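Long-range contacts in cysteine synthase (Fusobacterium nucleatum subsp. nucleatum strain ATCC 25586, PDB 5XEN), which probably makes L-cysteine and acetate from O-acetyl-L-serine and hydrogen sulfide, using pyridoxal 5'-phosphate as cofactor: residues 64-69 with 138-143; 89-94 with 112-117. All blocks are in the same frame, centred on the assembly; numbering follows the deposited sequence.

Both contacts belong to one parallel sheet, whose strands run in the order 114-118, 91-97, 68-72, 141-142. Contact 1 pairs 68-72 with the edge strand 141-142; contact 2 pairs 91-97 with the other edge strand, 114-118. The two inner strands are neighbours, and the salt bridge between K93 and E138 ties the contacts together, its charged atoms E138 OE2 and K93 NZ 2.7 Å apart. Contact 1 lies at the surface, and D64, D66, K139 and K140 form a salt-bridge network beside the start of its pairing. Contact 2 is partly buried: its lysine-glutamate pairing sits on one face, while L92, I94 and T113 pack against helices on the other.

Contact 1: 64-69 with 138-143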
ATOM      1  N   ASP B  64     -26.362 -14.692   1.788  1.00 14.21           N
ATOM      2  CA  ASP B  64     -26.139 -16.007   1.211  1.00 14.16           C
ATOM      3  C   ASP B  64     -24.999 -15.899   0.199  1.00 13.90           C
ATOM      4  O   ASP B  64     -24.568 -14.813  -0.180  1.00 12.25           O
ATOM      5  CB  ASP B  64     -27.391 -16.521   0.452  1.00 14.95           C
ATOM      6  CG  ASP B  64     -28.572 -16.799   1.354  1.00 16.30           C
ATOM      7  OD1 ASP B  64     -28.370 -16.920   2.578  1.00 18.05           O
ATOM      8  OD2 ASP B  64     -29.706 -16.927   0.822  1.00 16.53           O
ATOM      9  N   LYS B  65     -24.574 -17.044  -0.297  1.00 14.16           N
ATOM     10  CA  LYS B  65     -23.457 -17.088  -1.247  1.00 15.10           C
ATOM     11  C   LYS B  65     -23.773 -16.346  -2.514  1.00 13.26           C
ATOM     12  O   LYS B  65     -22.876 -15.789  -3.125  1.00 13.45           O
ATOM     13  CB  LYS B  65     -23.008 -18.516  -1.550  1.00 17.85           C
ATOM     14  CG  LYS B  65     -22.757 -19.360  -0.294  1.00 22.59           C
ATOM     15  CD  LYS B  65     -21.398 -19.117   0.310  1.00 25.56           C
ATOM     16  CE  LYS B  65     -21.181 -19.904   1.596  1.00 29.20           C
ATOM     17  NZ  LYS B  65     -21.082 -21.369   1.351  1.00 30.32           N
ATOM     18  N   ASP B  66     -25.046 -16.274  -2.893  1.00 12.49           N
ATOM     19  CA  ASP B  66     -25.470 -15.550  -4.082  1.00 12.41           C
ATOM     20  C   ASP B  66     -26.208 -14.238  -3.799  1.00 11.88           C
ATOM     21  O   ASP B  66     -26.871 -13.698  -4.669  1.00 12.15           O
ATOM     22  CB  ASP B  66     -26.341 -16.455  -4.997  1.00 13.05           C
ATOM     23  CG  ASP B  66     -27.610 -16.933  -4.320  1.00 13.27           C
ATOM     24  OD1 ASP B  66     -27.634 -16.981  -3.071  1.00 14.15           O
ATOM     25  OD2 ASP B  66     -28.570 -17.280  -5.050  1.00 13.79           O
ATOM     26  N   THR B  67     -26.092 -13.713  -2.579  1.00 11.18           N
ATOM     27  CA  THR B  67     -26.623 -12.398  -2.274  1.00 10.42           C
ATOM     28  C   THR B  67     -25.706 -11.356  -2.949  1.00 10.32           C
ATOM     29  O   THR B  67     -24.487 -11.443  -2.820  1.00 11.80           O
ATOM     30  CB  THR B  67     -26.613 -12.180  -0.743  1.00 10.88           C
ATOM     31  OG1 THR B  67     -27.493 -13.122  -0.104  1.00 10.05           O
ATOM     32  CG2 THR B  67     -27.012 -10.746  -0.387  1.00 10.57           C
ATOM     33  N   VAL B  68     -26.281 -10.389  -3.655  1.00  9.37           N
ATOM     34  CA  VAL B  68     -25.506  -9.335  -4.261  1.00  9.38           C
ATOM     35  C   VAL B  68     -25.377  -8.209  -3.239  1.00  9.42           C
ATOM     36  O   VAL B  68     -26.356  -7.724  -2.690  1.00  9.02           O
ATOM     37  CB  VAL B  68     -26.165  -8.828  -5.546  1.00  9.63           C
ATOM     38  CG1 VAL B  68     -25.415  -7.645  -6.171  1.00  9.32           C
ATOM     39  CG2 VAL B  68     -26.195 -10.010  -6.538  1.00  9.59           C
ATOM     40  N   ILE B  69     -24.131  -7.873  -2.909  1.00  9.49           N
ATOM     41  CA  ILE B  69     -23.877  -6.745  -2.011  1.00  9.55           C
ATOM     42  C   ILE B  69     -23.884  -5.471  -2.853  1.00  9.57           C
ATOM     43  O   ILE B  69     -23.264  -5.425  -3.922  1.00  8.88           O
ATOM     44  CB  ILE B  69     -22.578  -6.947  -1.271  1.00 10.15           C
ATOM     45  CG1 ILE B  69     -22.707  -8.288  -0.535  1.00 10.77           C
ATOM     46  CG2 ILE B  69     -22.324  -5.766  -0.308  1.00 10.65           C
ATOM     47  CD1 ILE B  69     -21.493  -8.770   0.177  1.00 11.74           C
ATOM     48  N   GLU B 138     -32.475  -6.616  -8.453  1.00 18.46           N
ATOM     49  CA  GLU B 138     -31.758  -7.677  -7.739  1.00 17.64           C
ATOM     50  C   GLU B 138     -32.737  -8.504  -6.944  1.00 15.55           C
ATOM     51  O   GLU B 138     -33.470  -7.988  -6.097  1.00 16.23           O
ATOM     52  CB  GLU B 138     -30.715  -7.140  -6.769  1.00 18.17           C
ATOM     53  CG  GLU B 138     -29.601  -6.381  -7.424  1.00 19.22           C
ATOM     54  CD  GLU B 138     -28.782  -7.181  -8.403  1.00 19.82           C
ATOM     55  OE1 GLU B 138     -28.660  -8.413  -8.227  1.00 21.06           O
ATOM     56  OE2 GLU B 138     -28.255  -6.569  -9.354  1.00 20.73           O
ATOM     57  N   LYS B 139     -32.716  -9.800  -7.183  1.00 14.49           N
ATOM     58  CA  LYS B 139     -33.589 -10.738  -6.474  1.00 13.69           C
ATOM     59  C   LYS B 139     -33.198 -10.888  -5.012  1.00 13.24           C
ATOM     60  O   LYS B 139     -34.042 -11.161  -4.157  1.00 11.96           O
ATOM     61  CB  LYS B 139     -33.618 -12.095  -7.208  1.00 14.03           C
ATOM     62  CG  LYS B 139     -32.377 -12.963  -7.039  1.00 14.97           C
ATOM     63  CD  LYS B 139     -32.518 -14.266  -7.798  1.00 14.71           C
ATOM     64  CE  LYS B 139     -31.189 -14.960  -7.974  1.00 14.57           C
ATOM     65  NZ  LYS B 139     -30.554 -15.281  -6.667  1.00 15.16           N
ATOM     66  N   LYS B 140     -31.912 -10.729  -4.711  1.00 12.62           N
ATOM     67  CA  LYS B 140     -31.445 -10.945  -3.363  1.00 12.72           C
ATOM     68  C   LYS B 140     -30.230 -10.064  -3.132  1.00 12.21           C
ATOM     69  O   LYS B 140     -29.249 -10.164  -3.855  1.00 10.98           O
ATOM     70  CB  LYS B 140     -31.033 -12.389  -3.184  1.00 13.24           C
ATOM     71  CG  LYS B 140     -30.895 -12.728  -1.720  1.00 14.23           C
ATOM     72  CD  LYS B 140     -30.154 -14.028  -1.475  1.00 15.97           C
ATOM     73  CE  LYS B 140     -30.709 -15.214  -2.224  1.00 15.57           C
ATOM     74  NZ  LYS B 140     -29.945 -16.466  -1.972  1.00 14.91           N
ATOM     75  N   TYR B 141     -30.329  -9.176  -2.161  1.00 11.74           N
ATOM     76  CA  TYR B 141     -29.263  -8.199  -1.958  1.00 11.40           C
ATOM     77  C   TYR B 141     -29.116  -7.865  -0.480  1.00 10.70           C
ATOM     78  O   TYR B 141     -29.971  -8.183   0.355  1.00  9.62           O
ATOM     79  CB  TYR B 141     -29.553  -6.946  -2.777  1.00 12.68           C
ATOM     80  CG  TYR B 141     -30.817  -6.238  -2.402  1.00 13.92           C
ATOM     81  CD1 TYR B 141     -30.877  -5.441  -1.261  1.00 15.45           C
ATOM     82  CD2 TYR B 141     -31.968  -6.380  -3.156  1.00 15.86           C
ATOM     83  CE1 TYR B 141     -32.044  -4.808  -0.885  1.00 16.69           C
ATOM     84  CE2 TYR B 141     -33.141  -5.736  -2.806  1.00 16.78           C
ATOM     85  CZ  TYR B 141     -33.166  -4.946  -1.675  1.00 17.43           C
ATOM     86  OH  TYR B 141     -34.299  -4.301  -1.305  1.00 20.68           O
ATOM     87  N   PHE B 142     -27.985  -7.268  -0.166  1.00 10.03           N
ATOM     88  CA  PHE B 142     -27.703  -6.734   1.137  1.00 10.12           C
ATOM     89  C   PHE B 142     -27.036  -5.375   0.886  1.00 10.25           C
ATOM     90  O   PHE B 142     -26.085  -5.301   0.117  1.00  9.56           O
ATOM     91  CB  PHE B 142     -26.763  -7.630   1.924  1.00  9.91           C
ATOM     92  CG  PHE B 142     -26.295  -6.995   3.216  1.00 10.24           C
ATOM     93  CD1 PHE B 142     -27.208  -6.762   4.233  1.00 10.82           C
ATOM     94  CD2 PHE B 142     -24.979  -6.584   3.407  1.00 10.36           C
ATOM     95  CE1 PHE B 142     -26.825  -6.148   5.428  1.00 10.80           C
ATOM     96  CE2 PHE B 142     -24.583  -5.963   4.606  1.00 10.54           C
ATOM     97  CZ  PHE B 142     -25.504  -5.743   5.607  1.00 10.75           C
ATOM     98  N   VAL B 143     -27.562  -4.333   1.516  1.00 10.40           N
ATOM     99  CA  VAL B 143     -26.990  -3.008   1.459  1.00 10.72           C
ATOM    100  C   VAL B 143     -26.336  -2.732   2.802  1.00 11.53           C
ATOM    101  O   VAL B 143     -27.011  -2.585   3.815  1.00 12.11           O
ATOM    102  CB  VAL B 143     -28.062  -1.949   1.170  1.00 11.06           C
ATOM    103  CG1 VAL B 143     -27.449  -0.536   1.091  1.00 10.86           C
ATOM    104  CG2 VAL B 143     -28.767  -2.303  -0.145  1.00 11.26           C
TER
HETATM  105  O   HOH W   1     -28.669 -13.407  -6.654  1.00 16.63           O
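V68 and I69 run parallel to Y141 and F142, joined by two backbone hydrogen bonds: V68 N to K140 O (3.0 Å) and F142 N to V68 O (3.0 Å). Just ahead of this pairing, K140 reaches across to the type I turn D64-T67. Its CG stands anti to the backbone N (chi1 -165°) and the chain bends at chi3, carrying CD over T67 OG1 and NZ in between two carboxylates. There NZ makes salt bridges to D66 OD1 at 2.6 Å, met on the syn side but well out of the carboxylate plane, and to D64 OD2 at 2.8 Å, through the anti lone pair. K139 adds a weaker bridge to D66 OD2, and a water links K139 NZ to the carbonyl O of D66. Two aspartates facing two lysines should largely balance in charge. The turn is closed by T67 N donating to D64 O, and D64 N adds a bond to T67 OG1 at 2.7 Å. The two backbone bonds between the strands put 141-142 at the edge of the parallel four-stranded sheet, beside 68-72. On the V68 side of the sheet, the valine's CG2 lies 3.4 Å from E138 OE1, while the other carboxylate oxygen, OE2, is salt-bridged to K93 on strand 91-97, the other neighbour of 68-72. T67 CG2 rests against the Y141-F142 peptide and F142 CB, and F142 also touches L62 and I63.

Contact 2: 89-94 with 112-117; sequences NYKLKI and GTEVIL
K91 NZ forms a salt bridge with E114 OE2; the modelled 2.5 Å is very short, so the exact distance is doubtful. The same NZ donates to a water, which in turn donates to the carbonyls of L92 and G112 and so bridges the two segments where their pairing begins. K91 gets there by a bend at chi2 (78°), while E114 runs extended beyond CG. K93 lies alongside E114 and points the same way, but its NZ pairs with E138. On the other face, L92 CD2 crosses to T113 OG1 at 3.2 Å, and T113 CG2 packs on I94 CG1 at 3.8 Å. Between the two faces, backbone hydrogen bonds join the parallel strands: E114 N to L92 O, I94 N to E114 O (2.8 Å) and I116 N to I94 O (2.7 Å), the last two nearly straight along the carbonyls. Helix 102-110 makes the beta-alpha-beta crossover between the strands, and its M108 touches both I94 and T113; helix 76-88 covers L92 and T113. G112, a calcium-binding residue, follows helix 102-110 in a Schellman motif and leads into strand 114-118. The positive charge of K91, with K93 more distant, probably helps keep the E114 carboxylate ionised.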
ATOM      1  N   ASN B  89     -15.796 -14.674  -2.138  1.00 13.82           N
ATOM      2  CA  ASN B  89     -16.531 -14.987  -3.342  1.00 15.11           C
ATOM      3  C   ASN B  89     -17.975 -14.456  -3.344  1.00 13.83           C
ATOM      4  O   ASN B  89     -18.889 -15.162  -3.761  1.00 14.50           O
ATOM      5  CB  ASN B  89     -16.524 -16.500  -3.585  1.00 16.54           C
ATOM      6  CG  ASN B  89     -16.981 -16.870  -4.971  1.00 18.48           C
ATOM      7  OD1 ASN B  89     -16.714 -16.165  -5.957  1.00 21.68           O
ATOM      8  ND2 ASN B  89     -17.709 -17.975  -5.058  1.00 20.84           N
ATOM      9  N   TYR B  90     -18.192 -13.213  -2.899  1.00 11.95           N
ATOM     10  CA  TYR B  90     -19.473 -12.561  -3.044  1.00 11.39           C
ATOM     11  C   TYR B  90     -19.423 -11.587  -4.212  1.00 11.02           C
ATOM     12  O   TYR B  90     -18.375 -11.056  -4.539  1.00 11.17           O
ATOM     13  CB  TYR B  90     -19.861 -11.739  -1.814  1.00 11.19           C
ATOM     14  CG  TYR B  90     -20.005 -12.495  -0.515  1.00 11.58           C
ATOM     15  CD1 TYR B  90     -20.581 -13.743  -0.480  1.00 11.59           C
ATOM     16  CD2 TYR B  90     -19.661 -11.906   0.696  1.00 11.16           C
ATOM     17  CE1 TYR B  90     -20.759 -14.432   0.714  1.00 11.64           C
ATOM     18  CE2 TYR B  90     -19.843 -12.580   1.899  1.00 11.25           C
ATOM     19  CZ  TYR B  90     -20.375 -13.850   1.904  1.00 11.60           C
ATOM     20  OH  TYR B  90     -20.559 -14.575   3.078  1.00 10.57           O
ATOM     21  N   LYS B  91     -20.583 -11.353  -4.800  1.00 10.52           N
ATOM     22  CA  LYS B  91     -20.771 -10.414  -5.888  1.00 11.19           C
ATOM     23  C   LYS B  91     -21.087  -9.038  -5.293  1.00 10.21           C
ATOM     24  O   LYS B  91     -22.006  -8.916  -4.490  1.00 10.08           O
ATOM     25  CB  LYS B  91     -21.952 -10.883  -6.733  1.00 12.70           C
ATOM     26  CG  LYS B  91     -22.477  -9.880  -7.735  1.00 13.30           C
ATOM     27  CD  LYS B  91     -21.575  -9.844  -8.911  1.00 13.95           C
ATOM     28  CE  LYS B  91     -22.118  -8.960 -10.027  1.00 14.34           C
ATOM     29  NZ  LYS B  91     -21.132  -8.855 -11.119  1.00 13.49           N
ATOM     30  N   LEU B  92     -20.322  -8.031  -5.703  1.00  9.45           N
ATOM     31  CA  LEU B  92     -20.474  -6.650  -5.233  1.00  9.03           C
ATOM     32  C   LEU B  92     -20.754  -5.721  -6.402  1.00  9.42           C
ATOM     33  O   LEU B  92     -20.085  -5.792  -7.453  1.00  8.75           O
ATOM     34  CB  LEU B  92     -19.216  -6.209  -4.500  1.00  8.49           C
ATOM     35  CG  LEU B  92     -19.158  -4.757  -3.997  1.00  8.49           C
ATOM     36  CD1 LEU B  92     -20.189  -4.517  -2.902  1.00  7.77           C
ATOM     37  CD2 LEU B  92     -17.729  -4.411  -3.517  1.00  8.03           C
ATOM     38  N   LYS B  93     -21.731  -4.841  -6.197  1.00  9.23           N
ATOM     39  CA  LYS B  93     -21.996  -3.723  -7.067  1.00  9.75           C
ATOM     40  C   LYS B  93     -21.902  -2.422  -6.259  1.00  9.64           C
ATOM     41  O   LYS B  93     -22.467  -2.319  -5.166  1.00  8.68           O
ATOM     42  CB  LYS B  93     -23.392  -3.824  -7.719  1.00 10.10           C
ATOM     43  CG  LYS B  93     -23.622  -5.090  -8.515  1.00 11.64           C
ATOM     44  CD  LYS B  93     -24.890  -5.067  -9.385  1.00 12.75           C
ATOM     45  CE  LYS B  93     -25.032  -6.411 -10.083  1.00 14.35           C
ATOM     46  NZ  LYS B  93     -26.172  -6.452 -11.039  1.00 14.90           N
ATOM     47  N   ILE B  94     -21.198  -1.441  -6.818  1.00  9.78           N
ATOM     48  CA  ILE B  94     -20.957  -0.168  -6.141  1.00 10.40           C
ATOM     49  C   ILE B  94     -21.527   0.971  -6.983  1.00 10.48           C
ATOM     50  O   ILE B  94     -21.344   0.999  -8.209  1.00 10.17           O
ATOM     51  CB  ILE B  94     -19.439   0.035  -5.910  1.00 10.81           C
ATOM     52  CG1 ILE B  94     -18.942  -0.922  -4.821  1.00 10.94           C
ATOM     53  CG2 ILE B  94     -19.093   1.502  -5.643  1.00 11.82           C
ATOM     54  CD1 ILE B  94     -19.574  -0.724  -3.454  1.00 11.33           C
ATOM     55  N   GLY B 112     -12.890  -7.356  -9.114  1.00 10.65           N
ATOM     56  CA  GLY B 112     -14.060  -7.997  -9.733  1.00 10.67           C
ATOM     57  C   GLY B 112     -15.376  -7.305  -9.449  1.00 11.16           C
ATOM     58  O   GLY B 112     -16.425  -7.834  -9.770  1.00 11.75           O
ATOM     59  N   THR B 113     -15.321  -6.095  -8.920  1.00 11.27           N
ATOM     60  CA  THR B 113     -16.504  -5.353  -8.523  1.00 11.76           C
ATOM     61  C   THR B 113     -17.058  -4.587  -9.708  1.00 12.41           C
ATOM     62  O   THR B 113     -16.298  -4.028 -10.511  1.00 12.60           O
ATOM     63  CB  THR B 113     -16.201  -4.422  -7.313  1.00 11.79           C
ATOM     64  OG1 THR B 113     -16.118  -5.279  -6.138  1.00 12.38           O
ATOM     65  CG2 THR B 113     -17.322  -3.387  -7.167  1.00 11.67           C
ATOM     66  N   GLU B 114     -18.377  -4.587  -9.854  1.00 12.58           N
ATOM     67  CA  GLU B 114     -19.022  -3.734 -10.848  1.00 14.02           C
ATOM     68  C   GLU B 114     -19.337  -2.360 -10.289  1.00 13.86           C
ATOM     69  O   GLU B 114     -19.858  -2.236  -9.153  1.00 13.11           O
ATOM     70  CB  GLU B 114     -20.295  -4.349 -11.424  1.00 16.34           C
ATOM     71  CG  GLU B 114     -20.026  -5.624 -12.192  1.00 19.70           C
ATOM     72  CD  GLU B 114     -21.223  -6.063 -13.006  1.00 23.92           C
ATOM     73  OE1 GLU B 114     -21.472  -5.443 -14.068  1.00 28.37           O
ATOM     74  OE2 GLU B 114     -21.907  -7.021 -12.577  1.00 22.72           O
ATOM     75  N   VAL B 115     -19.084  -1.337 -11.112  1.00 12.12           N
ATOM     76  CA  VAL B 115     -19.277   0.049 -10.719  1.00 11.87           C
ATOM     77  C   VAL B 115     -20.365   0.728 -11.551  1.00 11.57           C
ATOM     78  O   VAL B 115     -20.349   0.662 -12.764  1.00  9.88           O
ATOM     79  CB  VAL B 115     -17.974   0.849 -10.862  1.00 12.15           C
ATOM     80  CG1 VAL B 115     -18.182   2.298 -10.415  1.00 12.77           C
ATOM     81  CG2 VAL B 115     -16.876   0.176 -10.039  1.00 12.16           C
ATOM     82  N   ILE B 116     -21.277   1.417 -10.867  1.00 11.03           N
ATOM     83  CA  ILE B 116     -22.303   2.269 -11.496  1.00 12.08           C
ATOM     84  C   ILE B 116     -21.996   3.722 -11.101  1.00 12.43           C
ATOM     85  O   ILE B 116     -21.747   4.004  -9.921  1.00 11.92           O
ATOM     86  CB  ILE B 116     -23.706   1.851 -11.030  1.00 12.24           C
ATOM     87  CG1 ILE B 116     -24.018   0.418 -11.479  1.00 13.82           C
ATOM     88  CG2 ILE B 116     -24.780   2.772 -11.592  1.00 11.91           C
ATOM     89  CD1 ILE B 116     -23.678  -0.684 -10.477  1.00 15.12           C
ATOM     90  N   LEU B 117     -21.953   4.626 -12.085  1.00 12.13           N
ATOM     91  CA  LEU B 117     -21.551   5.999 -11.842  1.00 12.63           C
ATOM     92  C   LEU B 117     -22.757   6.940 -11.836  1.00 13.28           C
ATOM     93  O   LEU B 117     -23.700   6.768 -12.612  1.00 12.23           O
ATOM     94  CB  LEU B 117     -20.555   6.485 -12.905  1.00 13.05           C
ATOM     95  CG  LEU B 117     -19.233   5.734 -13.011  1.00 12.96           C
ATOM     96  CD1 LEU B 117     -18.449   6.170 -14.264  1.00 13.25           C
ATOM     97  CD2 LEU B 117     -18.409   5.929 -11.758  1.00 12.64           C
TER
HETATM   98  O   HOH W   2     -19.296  -7.635  -9.289  1.00 14.61           O